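Long-range contact in bifunctional cytochrome P450/NADPH--P450 reductase (PDB 7F3H), which hydroxylates organic substrates at a haem iron, probably with electrons that its own reductase part draws from NADPH: residues A[360-372]-A[388-400]. Sequence-based numbering, arbitrary orientation.
Sequences LIPALHRHPAAWT and RTHHPAAYKPFGN. With HEM (protoporphyrin IX containing Fe), chain E.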
ATOM      1  N   LEU A 360       6.990   1.437 -13.722  1.00 25.23           N
ATOM      2  CA  LEU A 360       6.826  -0.019 -13.624  1.00 29.53           C
ATOM      3  C   LEU A 360       7.674  -0.544 -12.457  1.00 27.70           C
ATOM      4  O   LEU A 360       8.763  -1.099 -12.624  1.00 28.87           O
ATOM      5  CB  LEU A 360       7.172  -0.667 -14.962  1.00 26.57           C
ATOM      6  CG  LEU A 360       6.909  -2.158 -15.103  1.00 31.09           C
ATOM      7  CD1 LEU A 360       5.425  -2.518 -14.849  1.00 25.58           C
ATOM      8  CD2 LEU A 360       7.379  -2.618 -16.484  1.00 23.79           C
ATOM      9  N   ILE A 361       7.097  -0.397 -11.250  1.00 23.11           N
ATOM     10  CA  ILE A 361       7.861  -0.611 -10.012  1.00 25.09           C
ATOM     11  C   ILE A 361       8.537  -1.975  -9.949  1.00 30.59           C
ATOM     12  O   ILE A 361       9.720  -2.036  -9.583  1.00 28.51           O
ATOM     13  CB  ILE A 361       6.955  -0.356  -8.795  1.00 25.64           C
ATOM     14  CG1 ILE A 361       6.394   1.072  -8.750  1.00 22.37           C
ATOM     15  CG2 ILE A 361       7.691  -0.657  -7.485  1.00 25.24           C
ATOM     16  CD1 ILE A 361       7.481   2.203  -8.580  1.00 22.52           C
ATOM     17  N   PRO A 362       7.879  -3.094 -10.252  1.00 29.78           N
ATOM     18  CA  PRO A 362       8.605  -4.368 -10.206  1.00 29.46           C
ATOM     19  C   PRO A 362       9.822  -4.395 -11.107  1.00 30.69           C
ATOM     20  O   PRO A 362      10.872  -4.920 -10.710  1.00 32.51           O
ATOM     21  CB  PRO A 362       7.558  -5.395 -10.647  1.00 22.17           C
ATOM     22  CG  PRO A 362       6.283  -4.739 -10.443  1.00 31.26           C
ATOM     23  CD  PRO A 362       6.467  -3.289 -10.607  1.00 30.18           C
ATOM     24  N   ALA A 363       9.713  -3.845 -12.320  1.00 30.95           N
ATOM     25  CA  ALA A 363      10.861  -3.850 -13.212  1.00 29.07           C
ATOM     26  C   ALA A 363      11.945  -2.905 -12.700  1.00 29.20           C
ATOM     27  O   ALA A 363      13.138  -3.208 -12.813  1.00 29.82           O
ATOM     28  CB  ALA A 363      10.421  -3.493 -14.628  1.00 23.98           C
ATOM     29  N   LEU A 364      11.547  -1.750 -12.149  1.00 31.45           N
ATOM     30  CA  LEU A 364      12.502  -0.798 -11.570  1.00 29.26           C
ATOM     31  C   LEU A 364      13.203  -1.374 -10.338  1.00 30.94           C
ATOM     32  O   LEU A 364      14.427  -1.232 -10.164  1.00 26.28           O
ATOM     33  CB  LEU A 364      11.775   0.502 -11.228  1.00 27.59           C
ATOM     34  CG  LEU A 364      12.543   1.535 -10.399  1.00 27.54           C
ATOM     35  CD1 LEU A 364      13.682   2.185 -11.171  1.00 29.01           C
ATOM     36  CD2 LEU A 364      11.600   2.560  -9.911  1.00 24.88           C
ATOM     37  N   HIS A 365      12.427  -1.985  -9.445  1.00 27.36           N
ATOM     38  CA  HIS A 365      12.951  -2.538  -8.210  1.00 28.02           C
ATOM     39  C   HIS A 365      13.886  -3.708  -8.459  1.00 30.18           C
ATOM     40  O   HIS A 365      14.548  -4.170  -7.516  1.00 29.29           O
ATOM     41  CB  HIS A 365      11.784  -2.943  -7.331  1.00 28.32           C
ATOM     42  CG  HIS A 365      11.202  -1.806  -6.556  1.00 25.89           C
ATOM     43  ND1 HIS A 365      10.244  -1.985  -5.583  1.00 27.87           N
ATOM     44  CD2 HIS A 365      11.472  -0.478  -6.578  1.00 29.09           C
ATOM     45  CE1 HIS A 365       9.944  -0.815  -5.040  1.00 29.45           C
ATOM     46  NE2 HIS A 365      10.680   0.115  -5.624  1.00 28.77           N
ATOM     47  N   ARG A 366      13.898  -4.228  -9.691  1.00 27.84           N
ATOM     48  CA  ARG A 366      14.731  -5.345 -10.102  1.00 28.58           C
ATOM     49  C   ARG A 366      15.641  -5.007 -11.284  1.00 29.08           C
ATOM     50  O   ARG A 366      16.066  -5.910 -12.007  1.00 32.29           O
ATOM     51  CB  ARG A 366      13.840  -6.522 -10.472  1.00 29.03           C
ATOM     52  CG  ARG A 366      13.124  -7.120  -9.321  1.00 30.16           C
ATOM     53  CD  ARG A 366      12.386  -8.296  -9.855  1.00 34.45           C
ATOM     54  NE  ARG A 366      11.350  -8.720  -8.941  1.00 40.71           N
ATOM     55  CZ  ARG A 366      11.266  -9.951  -8.454  1.00 39.75           C
ATOM     56  NH1 ARG A 366      12.172 -10.845  -8.818  1.00 33.65           N
ATOM     57  NH2 ARG A 366      10.288 -10.277  -7.602  1.00 40.84           N
ATOM     58  N   HIS A 367      15.922  -3.745 -11.529  1.00 28.88           N
ATOM     59  CA  HIS A 367      16.713  -3.396 -12.710  1.00 33.93           C
ATOM     60  C   HIS A 367      18.173  -3.783 -12.503  1.00 31.23           C
ATOM     61  O   HIS A 367      18.785  -3.338 -11.528  1.00 30.40           O
ATOM     62  CB  HIS A 367      16.617  -1.903 -13.018  1.00 30.02           C
ATOM     63  CG  HIS A 367      16.981  -1.577 -14.432  1.00 31.45           C
ATOM     64  ND1 HIS A 367      18.245  -1.800 -14.936  1.00 34.89           N
ATOM     65  CD2 HIS A 367      16.242  -1.106 -15.465  1.00 30.62           C
ATOM     66  CE1 HIS A 367      18.284  -1.432 -16.205  1.00 31.36           C
ATOM     67  NE2 HIS A 367      17.076  -1.024 -16.553  1.00 37.20           N
ATOM     68  N   PRO A 368      18.769  -4.582 -13.396  1.00 30.83           N
ATOM     69  CA  PRO A 368      20.163  -5.033 -13.157  1.00 33.16           C
ATOM     70  C   PRO A 368      21.170  -3.902 -13.053  1.00 32.77           C
ATOM     71  O   PRO A 368      22.174  -4.062 -12.350  1.00 38.04           O
ATOM     72  CB  PRO A 368      20.486  -5.920 -14.369  1.00 27.10           C
ATOM     73  CG  PRO A 368      19.318  -5.795 -15.328  1.00 31.34           C
ATOM     74  CD  PRO A 368      18.150  -5.193 -14.584  1.00 27.45           C
ATOM     75  N   ALA A 369      20.948  -2.767 -13.720  1.00 30.66           N
ATOM     76  CA  ALA A 369      21.875  -1.649 -13.593  1.00 31.44           C
ATOM     77  C   ALA A 369      21.889  -1.038 -12.187  1.00 34.30           C
ATOM     78  O   ALA A 369      22.807  -0.281 -11.851  1.00 34.27           O
ATOM     79  CB  ALA A 369      21.542  -0.575 -14.633  1.00 27.61           C
ATOM     80  N   ALA A 370      20.856  -1.281 -11.388  1.00 27.18           N
ATOM     81  CA  ALA A 370      20.754  -0.671 -10.078  1.00 27.49           C
ATOM     82  C   ALA A 370      20.825  -1.682  -8.939  1.00 30.78           C
ATOM     83  O   ALA A 370      21.006  -1.279  -7.785  1.00 30.47           O
ATOM     84  CB  ALA A 370      19.460   0.151  -9.970  1.00 26.39           C
ATOM     85  N   TRP A 371      20.611  -2.966  -9.215  1.00 29.44           N
ATOM     86  CA  TRP A 371      20.546  -3.994  -8.183  1.00 28.95           C
ATOM     87  C   TRP A 371      21.408  -5.159  -8.628  1.00 29.74           C
ATOM     88  O   TRP A 371      21.124  -5.778  -9.658  1.00 28.88           O
ATOM     89  CB  TRP A 371      19.095  -4.459  -7.959  1.00 25.94           C
ATOM     90  CG  TRP A 371      18.153  -3.327  -7.664  1.00 28.33           C
ATOM     91  CD1 TRP A 371      17.305  -2.717  -8.543  1.00 26.59           C
ATOM     92  CD2 TRP A 371      17.980  -2.643  -6.396  1.00 29.65           C
ATOM     93  NE1 TRP A 371      16.601  -1.706  -7.905  1.00 27.26           N
ATOM     94  CE2 TRP A 371      17.001  -1.643  -6.592  1.00 26.10           C
ATOM     95  CE3 TRP A 371      18.547  -2.796  -5.120  1.00 22.96           C
ATOM     96  CZ2 TRP A 371      16.579  -0.806  -5.563  1.00 25.73           C
ATOM     97  CZ3 TRP A 371      18.132  -1.961  -4.110  1.00 25.72           C
ATOM     98  CH2 TRP A 371      17.155  -0.977  -4.332  1.00 24.93           C
ATOM     99  N   THR A 372      22.457  -5.452  -7.860  1.00 31.20           N
ATOM    100  CA  THR A 372      23.233  -6.666  -8.081  1.00 32.27           C
ATOM    101  C   THR A 372      22.379  -7.888  -7.763  1.00 33.30           C
ATOM    102  O   THR A 372      21.709  -7.915  -6.736  1.00 37.86           O
ATOM    103  CB  THR A 372      24.486  -6.671  -7.217  1.00 32.81           C
ATOM    104  OG1 THR A 372      25.270  -5.492  -7.468  1.00 34.24           O
ATOM    105  CG2 THR A 372      25.301  -7.929  -7.506  1.00 37.16           C
ATOM    106  N   ARG A 388      23.069   3.147   1.629  1.00 32.01           N
ATOM    107  CA  ARG A 388      23.620   4.385   1.094  1.00 29.83           C
ATOM    108  C   ARG A 388      24.043   4.266  -0.367  1.00 31.80           C
ATOM    109  O   ARG A 388      24.201   5.295  -1.035  1.00 33.13           O
ATOM    110  CB  ARG A 388      24.800   4.845   1.934  1.00 32.26           C
ATOM    111  CG  ARG A 388      24.427   5.238   3.348  1.00 40.88           C
ATOM    112  CD  ARG A 388      25.343   6.324   3.890  1.00 46.12           C
ATOM    113  NE  ARG A 388      25.118   7.593   3.204  1.00 50.81           N
ATOM    114  CZ  ARG A 388      25.831   8.691   3.420  1.00 55.47           C
ATOM    115  NH1 ARG A 388      26.821   8.675   4.307  1.00 53.36           N
ATOM    116  NH2 ARG A 388      25.550   9.806   2.755  1.00 54.22           N
ATOM    117  N   THR A 389      24.291   3.060  -0.875  1.00 25.93           N
ATOM    118  CA  THR A 389      24.863   2.917  -2.207  1.00 26.94           C
ATOM    119  C   THR A 389      23.840   2.588  -3.283  1.00 26.81           C
ATOM    120  O   THR A 389      24.227   2.296  -4.413  1.00 28.43           O
ATOM    121  CB  THR A 389      25.960   1.851  -2.213  1.00 29.90           C
ATOM    122  OG1 THR A 389      25.368   0.553  -2.079  1.00 29.11           O
ATOM    123  CG2 THR A 389      26.941   2.087  -1.086  1.00 28.45           C
ATOM    124  N   HIS A 390      22.549   2.628  -2.970  1.00 31.82           N
ATOM    125  CA  HIS A 390      21.529   2.328  -3.970  1.00 28.64           C
ATOM    126  C   HIS A 390      21.402   3.471  -4.953  1.00 23.32           C
ATOM    127  O   HIS A 390      21.722   4.614  -4.632  1.00 27.10           O
ATOM    128  CB  HIS A 390      20.172   2.090  -3.305  1.00 32.74           C
ATOM    129  CG  HIS A 390      20.184   0.933  -2.359  1.00 35.79           C
ATOM    130  ND1 HIS A 390      19.110   0.608  -1.555  1.00 32.89           N
ATOM    131  CD2 HIS A 390      21.163   0.038  -2.075  1.00 31.79           C
ATOM    132  CE1 HIS A 390      19.421  -0.464  -0.843  1.00 36.71           C
ATOM    133  NE2 HIS A 390      20.660  -0.825  -1.135  1.00 31.19           N
ATOM    134  N   HIS A 391      20.940   3.151  -6.158  1.00 27.16           N
ATOM    135  CA  HIS A 391      20.530   4.185  -7.101  1.00 27.22           C
ATOM    136  C   HIS A 391      19.400   4.993  -6.479  1.00 27.68           C
ATOM    137  O   HIS A 391      18.398   4.405  -6.038  1.00 28.13           O
ATOM    138  CB  HIS A 391      20.074   3.570  -8.423  1.00 23.77           C
ATOM    139  CG  HIS A 391      19.858   4.569  -9.520  1.00 28.56           C
ATOM    140  ND1 HIS A 391      19.070   5.696  -9.369  1.00 31.71           N
ATOM    141  CD2 HIS A 391      20.333   4.612 -10.788  1.00 29.29           C
ATOM    142  CE1 HIS A 391      19.061   6.380 -10.499  1.00 29.84           C
ATOM    143  NE2 HIS A 391      19.821   5.747 -11.375  1.00 32.14           N
ATOM    144  N   PRO A 392      19.515   6.326  -6.423  1.00 27.94           N
ATOM    145  CA  PRO A 392      18.518   7.141  -5.692  1.00 29.14           C
ATOM    146  C   PRO A 392      17.144   7.164  -6.313  1.00 28.49           C
ATOM    147  O   PRO A 392      16.216   7.673  -5.676  1.00 31.72           O
ATOM    148  CB  PRO A 392      19.132   8.546  -5.692  1.00 32.43           C
ATOM    149  CG  PRO A 392      20.629   8.300  -5.899  1.00 29.71           C
ATOM    150  CD  PRO A 392      20.703   7.105  -6.809  1.00 31.77           C
ATOM    151  N   ALA A 393      16.960   6.624  -7.510  1.00 30.84           N
ATOM    152  CA  ALA A 393      15.646   6.645  -8.135  1.00 29.93           C
ATOM    153  C   ALA A 393      15.111   5.244  -8.389  1.00 25.97           C
ATOM    154  O   ALA A 393      14.096   5.106  -9.076  1.00 25.78           O
ATOM    155  CB  ALA A 393      15.670   7.442  -9.440  1.00 23.53           C
ATOM    156  N   ALA A 394      15.749   4.205  -7.842  1.00 23.33           N
ATOM    157  CA  ALA A 394      15.380   2.828  -8.162  1.00 28.70           C
ATOM    158  C   ALA A 394      14.573   2.136  -7.063  1.00 24.84           C
ATOM    159  O   ALA A 394      14.368   0.916  -7.135  1.00 25.79           O
ATOM    160  CB  ALA A 394      16.638   1.998  -8.512  1.00 27.77           C
ATOM    161  N   TYR A 395      14.162   2.860  -6.020  1.00 24.30           N
ATOM    162  CA  TYR A 395      13.400   2.278  -4.910  1.00 25.48           C
ATOM    163  C   TYR A 395      12.298   3.253  -4.514  1.00 26.97           C
ATOM    164  O   TYR A 395      12.540   4.216  -3.775  1.00 28.91           O
ATOM    165  CB  TYR A 395      14.318   1.972  -3.741  1.00 24.01           C
ATOM    166  CG  TYR A 395      13.687   1.188  -2.626  1.00 24.68           C
ATOM    167  CD1 TYR A 395      13.185  -0.091  -2.852  1.00 27.16           C
ATOM    168  CD2 TYR A 395      13.620   1.707  -1.331  1.00 18.80           C
ATOM    169  CE1 TYR A 395      12.602  -0.830  -1.825  1.00 23.40           C
ATOM    170  CE2 TYR A 395      13.049   0.976  -0.309  1.00 18.26           C
ATOM    171  CZ  TYR A 395      12.543  -0.292  -0.569  1.00 20.04           C
ATOM    172  OH  TYR A 395      11.988  -1.056   0.415  1.00 23.50           O
ATOM    173  N   LYS A 396      11.081   2.989  -4.972  1.00 30.08           N
ATOM    174  CA  LYS A 396       9.976   3.937  -4.819  1.00 29.28           C
ATOM    175  C   LYS A 396       8.686   3.262  -4.334  1.00 30.39           C
ATOM    176  O   LYS A 396       7.606   3.534  -4.860  1.00 30.62           O
ATOM    177  CB  LYS A 396       9.741   4.621  -6.163  1.00 26.10           C
ATOM    178  CG  LYS A 396      10.884   5.507  -6.671  1.00 29.46           C
ATOM    179  CD  LYS A 396      11.259   6.544  -5.641  1.00 31.20           C
ATOM    180  CE  LYS A 396      11.674   7.819  -6.302  1.00 33.82           C
ATOM    181  NZ  LYS A 396      11.786   8.865  -5.266  1.00 39.23           N
ATOM    182  N   PRO A 397       8.745   2.426  -3.283  1.00 27.99           N
ATOM    183  CA  PRO A 397       7.516   1.734  -2.852  1.00 23.84           C
ATOM    184  C   PRO A 397       6.532   2.662  -2.166  1.00 27.55           C
ATOM    185  O   PRO A 397       5.345   2.325  -2.060  1.00 26.37           O
ATOM    186  CB  PRO A 397       8.025   0.653  -1.898  1.00 22.52           C
ATOM    187  CG  PRO A 397       9.257   1.207  -1.340  1.00 28.73           C
ATOM    188  CD  PRO A 397       9.868   2.164  -2.362  1.00 23.75           C
ATOM    189  N   PHE A 398       6.989   3.801  -1.660  1.00 26.52           N
ATOM    190  CA  PHE A 398       6.133   4.776  -0.997  1.00 26.72           C
ATOM    191  C   PHE A 398       5.995   6.039  -1.852  1.00 27.26           C
ATOM    192  O   PHE A 398       5.961   7.155  -1.334  1.00 26.77           O
ATOM    193  CB  PHE A 398       6.646   5.076   0.415  1.00 21.34           C
ATOM    194  CG  PHE A 398       6.556   3.879   1.358  1.00 23.75           C
ATOM    195  CD1 PHE A 398       5.322   3.455   1.864  1.00 24.25           C
ATOM    196  CD2 PHE A 398       7.688   3.145   1.691  1.00 23.51           C
ATOM    197  CE1 PHE A 398       5.230   2.359   2.718  1.00 22.40           C
ATOM    198  CE2 PHE A 398       7.616   2.028   2.539  1.00 23.10           C
ATOM    199  CZ  PHE A 398       6.380   1.641   3.063  1.00 29.64           C
ATOM    200  N   GLY A 399       5.962   5.874  -3.188  1.00 22.95           N
ATOM    201  CA  GLY A 399       5.721   7.001  -4.069  1.00 23.54           C
ATOM    202  C   GLY A 399       6.890   7.965  -4.144  1.00 28.83           C
ATOM    203  O   GLY A 399       8.039   7.640  -3.828  1.00 29.73           O
ATOM    204  N   ASN A 400       6.574   9.191  -4.561  1.00 31.08           N
ATOM    205  CA  ASN A 400       7.596  10.154  -4.931  1.00 29.99           C
ATOM    206  C   ASN A 400       7.206  11.579  -4.537  1.00 34.14           C
ATOM    207  O   ASN A 400       6.039  11.975  -4.671  1.00 29.58           O
ATOM    208  CB  ASN A 400       7.852  10.117  -6.430  1.00 25.14           C
ATOM    209  CG  ASN A 400       8.988  11.019  -6.830  1.00 31.46           C
ATOM    210  OD1 ASN A 400      10.119  10.742  -6.462  1.00 32.45           O
ATOM    211  ND2 ASN A 400       8.702  12.105  -7.567  1.00 25.23           N
TER
HETATM  212  CHA HEM E 601       0.258   7.653  -0.955  1.00 23.29           C
HETATM  213  CHB HEM E 601      -1.791   6.865   3.380  1.00 25.55           C
HETATM  214  CHC HEM E 601       0.411   2.523   3.608  1.00 27.38           C
HETATM  215  CHD HEM E 601       2.212   3.197  -0.843  1.00 21.49           C
HETATM  216  C1A HEM E 601      -0.475   7.815   0.194  1.00 25.76           C
HETATM  217  C2A HEM E 601      -1.330   8.945   0.490  1.00 29.25           C
HETATM  218  C3A HEM E 601      -1.877   8.764   1.703  1.00 25.52           C
HETATM  219  C4A HEM E 601      -1.446   7.460   2.182  1.00 24.07           C
HETATM  220  CMA HEM E 601      -2.849   9.731   2.427  1.00 19.69           C
HETATM  221  CAA HEM E 601      -1.457  10.182  -0.413  1.00 26.97           C
HETATM  222  CBA HEM E 601      -0.429  11.210   0.074  1.00 26.10           C
HETATM  223  CGA HEM E 601      -0.513  12.527  -0.698  1.00 31.28           C
HETATM  224  O1A HEM E 601      -0.502  13.582  -0.006  1.00 29.44           O
HETATM  225  O2A HEM E 601      -0.699  12.585  -1.951  1.00 26.62           O
HETATM  226  C1B HEM E 601      -1.351   5.645   3.851  1.00 24.15           C
HETATM  227  C2B HEM E 601      -1.662   5.051   5.145  1.00 23.56           C
HETATM  228  C3B HEM E 601      -1.007   3.878   5.214  1.00 23.47           C
HETATM  229  C4B HEM E 601      -0.331   3.665   3.947  1.00 28.11           C
HETATM  230  CMB HEM E 601      -2.514   5.738   6.232  1.00 18.29           C
HETATM  231  CAB HEM E 601      -1.010   2.780   6.299  1.00 25.68           C
HETATM  232  CBB HEM E 601      -1.797   2.775   7.378  1.00 35.04           C
HETATM  233  C1C HEM E 601       1.086   2.308   2.417  1.00 26.63           C
HETATM  234  C2C HEM E 601       1.926   1.154   2.071  1.00 28.38           C
HETATM  235  C3C HEM E 601       2.380   1.390   0.826  1.00 24.07           C
HETATM  236  C4C HEM E 601       1.903   2.664   0.379  1.00 21.28           C
HETATM  237  CMC HEM E 601       2.173  -0.093   2.971  1.00 25.84           C
HETATM  238  CAC HEM E 601       3.296   0.590  -0.089  1.00 27.07           C
HETATM  239  CBC HEM E 601       3.834  -0.562   0.285  1.00 35.57           C
HETATM  240  C1D HEM E 601       1.838   4.457  -1.267  1.00 23.81           C
HETATM  241  C2D HEM E 601       2.132   5.044  -2.571  1.00 24.60           C
HETATM  242  C3D HEM E 601       1.593   6.262  -2.575  1.00 22.22           C
HETATM  243  C4D HEM E 601       0.927   6.501  -1.310  1.00 24.65           C
HETATM  244  CMD HEM E 601       2.932   4.401  -3.735  1.00 17.46           C
HETATM  245  CAD HEM E 601       1.660   7.222  -3.749  1.00 21.13           C
HETATM  246  CBD HEM E 601       0.460   6.849  -4.578  1.00 21.33           C
HETATM  247  CGD HEM E 601       0.438   7.601  -5.865  1.00 27.53           C
HETATM  248  O1D HEM E 601      -0.680   7.638  -6.434  1.00 28.68           O
HETATM  249  O2D HEM E 601       1.500   8.147  -6.310  1.00 30.36           O
HETATM  250  NA  HEM E 601      -0.598   6.920   1.235  1.00 23.77           N
HETATM  251  NB  HEM E 601      -0.533   4.786   3.156  1.00 23.11           N
HETATM  252  NC  HEM E 601       1.088   3.196   1.349  1.00 21.14           N
HETATM  253  ND  HEM E 601       1.106   5.374  -0.529  1.00 20.20           N
HETATM  254 FE   HEM E 601       0.385   5.125   1.304  1.00 28.73          FE
HETATM  255  O   HOH W   1      19.641   0.170  -6.170  1.00 31.86           O
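Trp371 turns the edge of its six-membered ring onto one face of His390 in a T-shaped pair, CZ3 lying over the centre of the imidazole, with centroids 4.9 Å apart and planes at 62°. Its rotation is restrained from the other rim, where NE1 donates to Leu364 O at 3.2 Å, on a lone pair in the carbonyl plane, although the bond is bent (137°). Leu364 O also accepts a hydrogen bond from His367 N. Between these two points CZ2 meets Ala394 O edge-on at 3.2 Å and packs against Tyr395 CB, while a water sits over the centre of one indole face and joins Ala370 O to His391 N. An alanine in place of Trp371 would probably open a gap beside Ala394 and deprive the His390 face of its aromatic neighbour. Alongside, Ala370 CB packs on Ala394 CB at 3.7 Å, and Leu364 CD1 reaches Ala394 CA.

Further along, His365 has CG anti to its carbonyl carbon (chi1 -82°), which turns the end of the ring toward 388-400, where NE2 accepts a hydrogen bond from Lys396 N at 3.0 Å, the donor lying in the ring plane. Tyr395 CD1 and Ile361 CG2 lie over opposite faces of the imidazole, both toward the rim. Tyr395 OH bonds to Asp323 O, tying the loop to helix 317-329. Beyond this, Pro397, Phe398 and Gly399 line the haem pocket; Phe398 CE1 approaches HEM C3C at 3.6 Å. The arrangement is typical of the cytochrome P450 fold, in which the meander packs on the short helix after strand 356-359 and runs into the cysteine-pocket signature, which Phe398 opens.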